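PDB 2B3F: glucose-binding protein from Thermus thermophilus HB27, which binds galactose and glucose as a periplasmic binding protein and probably delivers sugar to a binding-protein-dependent transport system. Local coordinates for residues 119-127 and 237-246; 159-169 and 214-224. One frame throughout, in Å; residues are numbered along the deposited sequence.

The two contacts meet in the four-strand mixed sheet of one lobe of a periplasmic binding protein, and their centres lie about 13 Å apart. In this sheet strand 161-162 of contact 2 runs parallel to strand 238-240 of contact 1. The join is made by backbone: A237 N lies 2.7 Å from P160 O, and A162 N lies 2.9 Å from F238 O. Contact 1 also reaches strand 119-120 beside the sugar. Each contact sends a tryptophan to the galactose pocket. W244 of contact 1 and W224 of contact 2 meet edge-to-face, with W244 CD1 3.5 Å from W224 CZ2. Contact 1 is closer to the centre of the chain, about 11 Å from it, against about 17 Å for contact 2.

Contact 1. Residues 119-127 and 237-246; sequences HRSNVMWYL and AFNIMGDWAA. Unlike the reference sequence in segment 237-246: I240 (reference Val). With GAL (beta-D-galactopyranose), chain G.
W244 and H119 form an edge-to-face aromatic pair in the galactose pocket, beside the antiparallel strands 123-126 and 238-240, whose ends near H119 and W244 face the sugar. The W244 edge points at the H119 face, with ring planes at 84°. Galactose C5 sits over one face of the W244 indole, 3.6 Å from CD2. H119 ND1 gives its hydrogen to D243 OD1 at 2.7 Å, in the imidazole plane. H119 NE2 bonds to K312, which also binds galactose.

D243 is the second shell. Its OD1 also accepts from R120 N at 2.9 Å, and the two donors come from opposite faces of the carboxylate. This helps to fix the carboxylate, and the bonds at ND1 and NE2 together hold the H119 ring. D243 OD2 bonds to Y329.

Further out, W125 and N239 exchange two backbone hydrogen bonds. On the face of M124 and I240, I240 CD1 reaches M124 CB at 3.5 Å. M124 SD lies oblique to the F238 ring, a Met-aromatic contact. The W125 indole has A245 CB over one face and V123 CG1 over the other. With chi1 at -48°, it turns toward segment 237-246, and NE1 donates to M241 O at 2.9 Å from above the carbonyl plane.

Contact 2. Residues 159-169 and 214-224; sequences APLALGENWTQ and CANKDAAGLSW
L163 CD2 packs on A215 CB at 3.8 Å, and L163 CB lies against A219 CB. Toward the start of the segments, L161 CB meets C214 CB. A second apolar patch joins two tryptophans at helix starts: the W167 edge, through CZ2, reaches W224 CD1 at 3.6 Å. The rings are oblique, with planes at 66°. T168 CG2 sits over the W167 face and touches W224 CB.

Around these apolar contacts the loop before helix 224-233 follows the edge strand 161-162 of the lobe's small sheet. L161 N donates to C214 O at 2.9 Å. N216 then takes over with its side chain. Chi1 of 46° places the amide beside the L163 backbone, where OD1 accepts from L163 N on a lone pair at 2.9 Å. ND2 donates to L163 O at 3.0 Å and also to D218 OD1. E165 N donates to L222 O at 2.9 Å.

At the polar edge, one water links E165 OE2, W167 NE1 and W224 N. The N216 amide pairs with both L163 N and O, much as a neighbouring strand's backbone would, and three bonds fix its rotation. The contact probably helps to place W224 against the sugar, together with the bond from W224 NE1 to E13, a galactose-binding residue.

Contact 1. Residues 119-127 and 237-246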
# COMPACT_ATOMS: atom_id res chain seq x y z
N HIS A 119 5.01 2.84 -3.06
CA HIS A 119 5.00 1.41 -2.80
C HIS A 119 4.28 0.67 -3.94
O HIS A 119 3.41 1.23 -4.63
CB HIS A 119 4.30 1.06 -1.46
CG HIS A 119 5.17 1.11 -0.23
ND1 HIS A 119 6.23 0.26 -0.01
CD2 HIS A 119 5.06 1.87 0.89
CE1 HIS A 119 6.74 0.50 1.19
NE2 HIS A 119 6.05 1.48 1.75
N ARG A 120 4.63 -0.59 -4.09
CA ARG A 120 3.99 -1.51 -5.02
C ARG A 120 3.18 -2.54 -4.23
O ARG A 120 3.71 -3.14 -3.28
CB ARG A 120 5.04 -2.26 -5.82
CG ARG A 120 4.46 -3.07 -6.93
CD ARG A 120 5.54 -3.63 -7.82
NE ARG A 120 4.99 -4.30 -8.97
CZ ARG A 120 5.72 -4.76 -9.97
NH1 ARG A 120 7.03 -4.64 -9.94
NH2 ARG A 120 5.15 -5.34 -11.01
N SER A 121 1.94 -2.74 -4.64
CA SER A 121 1.05 -3.68 -3.99
C SER A 121 1.26 -5.12 -4.48
O SER A 121 1.27 -6.06 -3.67
CB SER A 121 -0.41 -3.27 -4.21
OG SER A 121 -1.29 -4.27 -3.70
N ASN A 122 1.41 -5.29 -5.79
CA ASN A 122 1.35 -6.62 -6.41
C ASN A 122 2.72 -7.32 -6.49
O ASN A 122 3.26 -7.51 -7.60
CB ASN A 122 0.67 -6.55 -7.79
CG ASN A 122 1.42 -5.65 -8.80
OD1 ASN A 122 1.91 -4.57 -8.46
ND2 ASN A 122 1.50 -6.11 -10.04
N VAL A 123 3.26 -7.69 -5.33
CA VAL A 123 4.50 -8.43 -5.27
C VAL A 123 4.31 -9.75 -4.54
O VAL A 123 3.64 -9.82 -3.50
CB VAL A 123 5.66 -7.63 -4.60
CG1 VAL A 123 6.98 -8.37 -4.76
CG2 VAL A 123 5.74 -6.20 -5.20
N MET A 124 4.92 -10.80 -5.11
CA MET A 124 4.93 -12.12 -4.53
C MET A 124 6.34 -12.39 -4.02
O MET A 124 7.33 -12.28 -4.79
CB MET A 124 4.54 -13.19 -5.58
CG MET A 124 4.57 -14.63 -5.05
SD MET A 124 4.09 -15.83 -6.32
CE MET A 124 5.38 -15.62 -7.55
N TRP A 125 6.44 -12.73 -2.74
CA TRP A 125 7.70 -12.99 -2.04
C TRP A 125 7.88 -14.49 -1.82
O TRP A 125 6.93 -15.19 -1.53
CB TRP A 125 7.73 -12.28 -0.69
CG TRP A 125 7.32 -10.85 -0.83
CD1 TRP A 125 6.07 -10.34 -0.64
CD2 TRP A 125 8.14 -9.75 -1.22
NE1 TRP A 125 6.06 -8.99 -0.89
CE2 TRP A 125 7.32 -8.60 -1.25
CE3 TRP A 125 9.50 -9.62 -1.56
CZ2 TRP A 125 7.80 -7.35 -1.61
CZ3 TRP A 125 9.97 -8.38 -1.91
CH2 TRP A 125 9.12 -7.26 -1.93
N TYR A 126 9.12 -14.95 -1.96
CA TYR A 126 9.45 -16.35 -1.76
C TYR A 126 10.94 -16.45 -1.45
O TYR A 126 11.66 -15.46 -1.55
CB TYR A 126 9.10 -17.16 -3.01
CG TYR A 126 9.83 -16.71 -4.27
CD1 TYR A 126 11.07 -17.25 -4.61
CD2 TYR A 126 9.28 -15.75 -5.13
CE1 TYR A 126 11.74 -16.84 -5.76
CE2 TYR A 126 9.94 -15.34 -6.27
CZ TYR A 126 11.17 -15.89 -6.58
OH TYR A 126 11.83 -15.48 -7.73
N LEU A 127 11.38 -17.65 -1.08
CA LEU A 127 12.78 -17.90 -0.73
C LEU A 127 13.33 -18.80 -1.81
O LEU A 127 12.87 -19.95 -1.92
CB LEU A 127 12.86 -18.61 0.61
CG LEU A 127 13.15 -17.80 1.88
CD1 LEU A 127 12.32 -16.52 1.95
CD2 LEU A 127 12.97 -18.66 3.11
N ALA A 237 5.31 -21.11 1.07
CA ALA A 237 6.18 -20.89 -0.08
C ALA A 237 6.11 -19.44 -0.60
O ALA A 237 7.12 -18.90 -1.10
CB ALA A 237 5.81 -21.87 -1.19
N PHE A 238 4.92 -18.85 -0.49
CA PHE A 238 4.63 -17.56 -1.11
C PHE A 238 3.85 -16.65 -0.17
O PHE A 238 3.12 -17.10 0.71
CB PHE A 238 3.80 -17.76 -2.37
CG PHE A 238 4.33 -18.83 -3.29
CD1 PHE A 238 5.54 -18.66 -3.95
CD2 PHE A 238 3.61 -20.01 -3.50
CE1 PHE A 238 6.02 -19.65 -4.82
CE2 PHE A 238 4.09 -21.00 -4.34
CZ PHE A 238 5.29 -20.82 -5.00
N ASN A 239 3.99 -15.34 -0.42
CA ASN A 239 3.13 -14.34 0.23
C ASN A 239 2.90 -13.20 -0.77
O ASN A 239 3.84 -12.80 -1.43
CB ASN A 239 3.78 -13.80 1.50
CG ASN A 239 2.87 -12.86 2.28
OD1 ASN A 239 1.70 -13.20 2.60
ND2 ASN A 239 3.41 -11.71 2.65
N ILE A 240 1.67 -12.71 -0.87
CA ILE A 240 1.36 -11.56 -1.75
C ILE A 240 1.25 -10.34 -0.84
O ILE A 240 0.33 -10.26 -0.03
CB ILE A 240 0.05 -11.76 -2.54
CG1 ILE A 240 0.07 -13.05 -3.40
CG2 ILE A 240 -0.25 -10.54 -3.41
CD1 ILE A 240 1.21 -13.17 -4.37
N MET A 241 2.16 -9.37 -0.96
CA MET A 241 2.14 -8.23 -0.05
C MET A 241 2.93 -7.07 -0.65
O MET A 241 3.83 -7.29 -1.48
CB MET A 241 2.73 -8.67 1.29
CG MET A 241 2.75 -7.65 2.42
SD MET A 241 1.17 -6.82 2.65
CE MET A 241 -0.01 -8.16 2.85
N GLY A 242 2.60 -5.86 -0.23
CA GLY A 242 3.35 -4.68 -0.68
C GLY A 242 4.80 -4.74 -0.28
O GLY A 242 5.18 -5.47 0.64
N ASP A 243 5.62 -3.92 -0.93
CA ASP A 243 7.06 -3.97 -0.73
C ASP A 243 7.59 -3.35 0.57
O ASP A 243 8.80 -3.35 0.82
CB ASP A 243 7.87 -3.52 -1.97
CG ASP A 243 7.37 -2.23 -2.62
OD1 ASP A 243 6.56 -1.46 -2.04
OD2 ASP A 243 7.80 -1.99 -3.77
N TRP A 244 6.68 -2.92 1.44
CA TRP A 244 7.07 -2.73 2.85
C TRP A 244 7.63 -4.07 3.40
O TRP A 244 8.40 -4.08 4.36
CB TRP A 244 5.92 -2.23 3.72
CG TRP A 244 4.59 -2.90 3.51
CD1 TRP A 244 4.07 -3.97 4.19
CD2 TRP A 244 3.57 -2.48 2.58
NE1 TRP A 244 2.80 -4.26 3.72
CE2 TRP A 244 2.48 -3.36 2.72
CE3 TRP A 244 3.50 -1.46 1.63
CZ2 TRP A 244 1.32 -3.23 1.96
CZ3 TRP A 244 2.36 -1.34 0.87
CH2 TRP A 244 1.28 -2.21 1.03
N ALA A 245 7.25 -5.18 2.77
CA ALA A 245 7.79 -6.51 3.15
C ALA A 245 9.28 -6.61 2.89
O ALA A 245 10.00 -7.17 3.70
CB ALA A 245 7.05 -7.62 2.42
N ALA A 246 9.76 -6.01 1.79
CA ALA A 246 11.19 -5.97 1.52
C ALA A 246 11.91 -5.17 2.61
O ALA A 246 12.96 -5.60 3.10
CB ALA A 246 11.48 -5.41 0.12
C1 GAL G . 0.13 0.80 3.65
C2 GAL G . 1.10 1.99 3.78
C3 GAL G . 2.54 1.53 3.96
C4 GAL G . 2.66 0.51 5.10
C5 GAL G . 1.57 -0.57 4.91
C6 GAL G . 1.55 -1.66 5.99
O1 GAL G . -1.19 1.24 3.55
O2 GAL G . 0.96 2.84 2.63
O3 GAL G . 3.37 2.65 4.24
O4 GAL G . 2.52 1.21 6.31
O5 GAL G . 0.28 -0.01 4.82
O6 GAL G . 1.05 -1.15 7.19
O HOH W 1 9.61 -19.89 -0.59

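Contact 2. Residues 159-169 and 214-224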
# COMPACT_ATOMS: atom_id res chain seq x y z
N ALA A 159 0.06 -25.44 3.84
CA ALA A 159 -0.47 -24.11 3.53
C ALA A 159 0.63 -23.38 2.78
O ALA A 159 1.40 -22.62 3.39
CB ALA A 159 -0.85 -23.38 4.79
N PRO A 160 0.76 -23.65 1.47
CA PRO A 160 1.81 -23.01 0.68
C PRO A 160 1.70 -21.48 0.56
O PRO A 160 2.70 -20.83 0.27
CB PRO A 160 1.64 -23.65 -0.71
CG PRO A 160 0.84 -24.88 -0.50
CD PRO A 160 -0.04 -24.60 0.66
N LEU A 161 0.50 -20.94 0.76
CA LEU A 161 0.30 -19.48 0.74
C LEU A 161 0.20 -18.94 2.15
O LEU A 161 -0.63 -19.40 2.94
CB LEU A 161 -0.94 -19.11 -0.07
CG LEU A 161 -1.26 -17.60 -0.13
CD1 LEU A 161 -0.14 -16.86 -0.83
CD2 LEU A 161 -2.58 -17.36 -0.82
N ALA A 162 1.05 -17.96 2.47
CA ALA A 162 0.98 -17.23 3.73
C ALA A 162 -0.04 -16.11 3.57
O ALA A 162 -0.08 -15.46 2.52
CB ALA A 162 2.35 -16.65 4.10
N LEU A 163 -0.85 -15.93 4.60
CA LEU A 163 -1.89 -14.91 4.61
C LEU A 163 -2.17 -14.47 6.05
O LEU A 163 -1.98 -15.26 6.98
CB LEU A 163 -3.14 -15.47 3.93
CG LEU A 163 -4.32 -14.57 3.63
CD1 LEU A 163 -3.91 -13.44 2.72
CD2 LEU A 163 -5.40 -15.41 3.01
N GLY A 164 -2.58 -13.21 6.23
CA GLY A 164 -2.90 -12.66 7.54
C GLY A 164 -4.33 -12.13 7.66
O GLY A 164 -5.26 -12.59 6.98
N GLU A 165 -4.46 -11.11 8.49
CA GLU A 165 -5.72 -10.50 8.84
C GLU A 165 -6.49 -9.91 7.64
O GLU A 165 -5.98 -9.81 6.52
CB GLU A 165 -5.50 -9.42 9.91
CG GLU A 165 -4.66 -8.20 9.43
CD GLU A 165 -4.55 -7.13 10.48
OE1 GLU A 165 -5.62 -6.68 10.98
OE2 GLU A 165 -3.42 -6.71 10.79
N ASN A 166 -7.74 -9.53 7.91
CA ASN A 166 -8.67 -9.11 6.89
C ASN A 166 -8.07 -8.22 5.81
O ASN A 166 -8.20 -8.53 4.62
CB ASN A 166 -9.87 -8.42 7.54
CG ASN A 166 -10.88 -7.89 6.53
OD1 ASN A 166 -10.70 -6.80 6.01
ND2 ASN A 166 -12.00 -8.62 6.35
N TRP A 167 -7.40 -7.14 6.20
CA TRP A 167 -6.89 -6.23 5.13
C TRP A 167 -5.92 -6.95 4.19
O TRP A 167 -5.85 -6.62 3.01
CB TRP A 167 -6.31 -4.93 5.68
CG TRP A 167 -4.98 -5.01 6.26
CD1 TRP A 167 -4.67 -5.09 7.57
CD2 TRP A 167 -3.74 -4.97 5.55
NE1 TRP A 167 -3.31 -5.14 7.74
CE2 TRP A 167 -2.71 -5.05 6.51
CE3 TRP A 167 -3.39 -4.87 4.20
CZ2 TRP A 167 -1.36 -5.03 6.17
CZ3 TRP A 167 -2.06 -4.87 3.85
CH2 TRP A 167 -1.05 -4.94 4.83
N THR A 168 -5.16 -7.92 4.70
CA THR A 168 -4.18 -8.64 3.85
C THR A 168 -4.89 -9.57 2.86
O THR A 168 -4.36 -9.94 1.82
CB THR A 168 -3.13 -9.45 4.65
OG1 THR A 168 -3.72 -10.65 5.18
CG2 THR A 168 -2.52 -8.64 5.74
N GLN A 169 -6.11 -9.99 3.22
CA GLN A 169 -6.94 -10.78 2.32
C GLN A 169 -7.47 -9.90 1.20
O GLN A 169 -7.48 -10.30 0.05
CB GLN A 169 -8.07 -11.44 3.10
CG GLN A 169 -7.59 -12.36 4.21
CD GLN A 169 -8.65 -12.58 5.30
OE1 GLN A 169 -9.86 -12.37 5.07
NE2 GLN A 169 -8.19 -12.94 6.50
N CYS A 214 -5.33 -22.32 -0.56
CA CYS A 214 -3.90 -22.62 -0.37
C CYS A 214 -3.28 -21.98 0.87
O CYS A 214 -2.08 -22.17 1.15
CB CYS A 214 -3.11 -22.17 -1.59
SG CYS A 214 -3.73 -22.86 -3.15
N ALA A 215 -4.09 -21.21 1.60
CA ALA A 215 -3.62 -20.35 2.67
C ALA A 215 -3.69 -21.01 4.04
O ALA A 215 -4.46 -21.97 4.24
CB ALA A 215 -4.43 -19.04 2.69
N ASN A 216 -2.92 -20.49 4.98
CA ASN A 216 -2.99 -20.96 6.36
C ASN A 216 -4.36 -20.62 6.98
O ASN A 216 -4.90 -19.53 6.80
CB ASN A 216 -1.85 -20.37 7.22
CG ASN A 216 -1.67 -18.87 7.01
OD1 ASN A 216 -1.32 -18.46 5.90
ND2 ASN A 216 -1.91 -18.06 8.06
N LYS A 217 -4.92 -21.57 7.72
CA LYS A 217 -6.27 -21.43 8.23
C LYS A 217 -6.35 -20.47 9.42
O LYS A 217 -7.45 -20.02 9.78
CB LYS A 217 -6.83 -22.81 8.63
CG LYS A 217 -6.85 -23.82 7.47
CD LYS A 217 -8.20 -23.86 6.78
CE LYS A 217 -8.16 -24.62 5.45
NZ LYS A 217 -7.33 -25.86 5.49
N ASP A 218 -5.20 -20.15 10.02
CA ASP A 218 -5.14 -19.21 11.15
C ASP A 218 -4.92 -17.73 10.73
O ASP A 218 -4.65 -16.87 11.58
CB ASP A 218 -4.06 -19.64 12.16
CG ASP A 218 -2.63 -19.62 11.60
OD1 ASP A 218 -2.41 -19.56 10.37
OD2 ASP A 218 -1.69 -19.71 12.43
N ALA A 219 -5.07 -17.47 9.43
CA ALA A 219 -4.76 -16.16 8.85
C ALA A 219 -5.40 -14.98 9.59
O ALA A 219 -4.75 -13.94 9.76
CB ALA A 219 -5.16 -16.14 7.40
N ALA A 220 -6.66 -15.12 10.01
CA ALA A 220 -7.43 -13.98 10.52
C ALA A 220 -6.77 -13.23 11.68
O ALA A 220 -6.99 -12.04 11.83
CB ALA A 220 -8.83 -14.41 10.95
N GLY A 221 -5.98 -13.91 12.51
CA GLY A 221 -5.38 -13.29 13.68
C GLY A 221 -3.91 -12.94 13.52
O GLY A 221 -3.27 -12.62 14.50
N LEU A 222 -3.38 -12.99 12.29
CA LEU A 222 -1.96 -12.69 12.05
C LEU A 222 -1.76 -11.30 11.44
O LEU A 222 -2.51 -10.88 10.58
CB LEU A 222 -1.33 -13.71 11.10
CG LEU A 222 -1.43 -15.20 11.44
CD1 LEU A 222 -0.57 -15.98 10.44
CD2 LEU A 222 -1.03 -15.49 12.85
N SER A 223 -0.71 -10.62 11.88
CA SER A 223 -0.27 -9.39 11.22
C SER A 223 0.36 -9.67 9.85
O SER A 223 0.75 -10.79 9.53
CB SER A 223 0.74 -8.68 12.11
OG SER A 223 1.95 -9.40 12.11
N TRP A 224 0.54 -8.62 9.03
CA TRP A 224 1.24 -8.81 7.78
C TRP A 224 2.67 -9.30 7.99
O TRP A 224 3.12 -10.13 7.24
CB TRP A 224 1.19 -7.56 6.88
CG TRP A 224 2.06 -6.40 7.30
CD1 TRP A 224 1.68 -5.31 8.01
CD2 TRP A 224 3.44 -6.22 6.99
NE1 TRP A 224 2.75 -4.44 8.16
CE2 TRP A 224 3.84 -5.00 7.57
CE3 TRP A 224 4.40 -6.99 6.31
CZ2 TRP A 224 5.15 -4.52 7.46
CZ3 TRP A 224 5.69 -6.52 6.23
CH2 TRP A 224 6.05 -5.30 6.79
O HOH W 2 -1.03 -6.22 9.74
O HOH W 3 -8.84 -10.52 10.41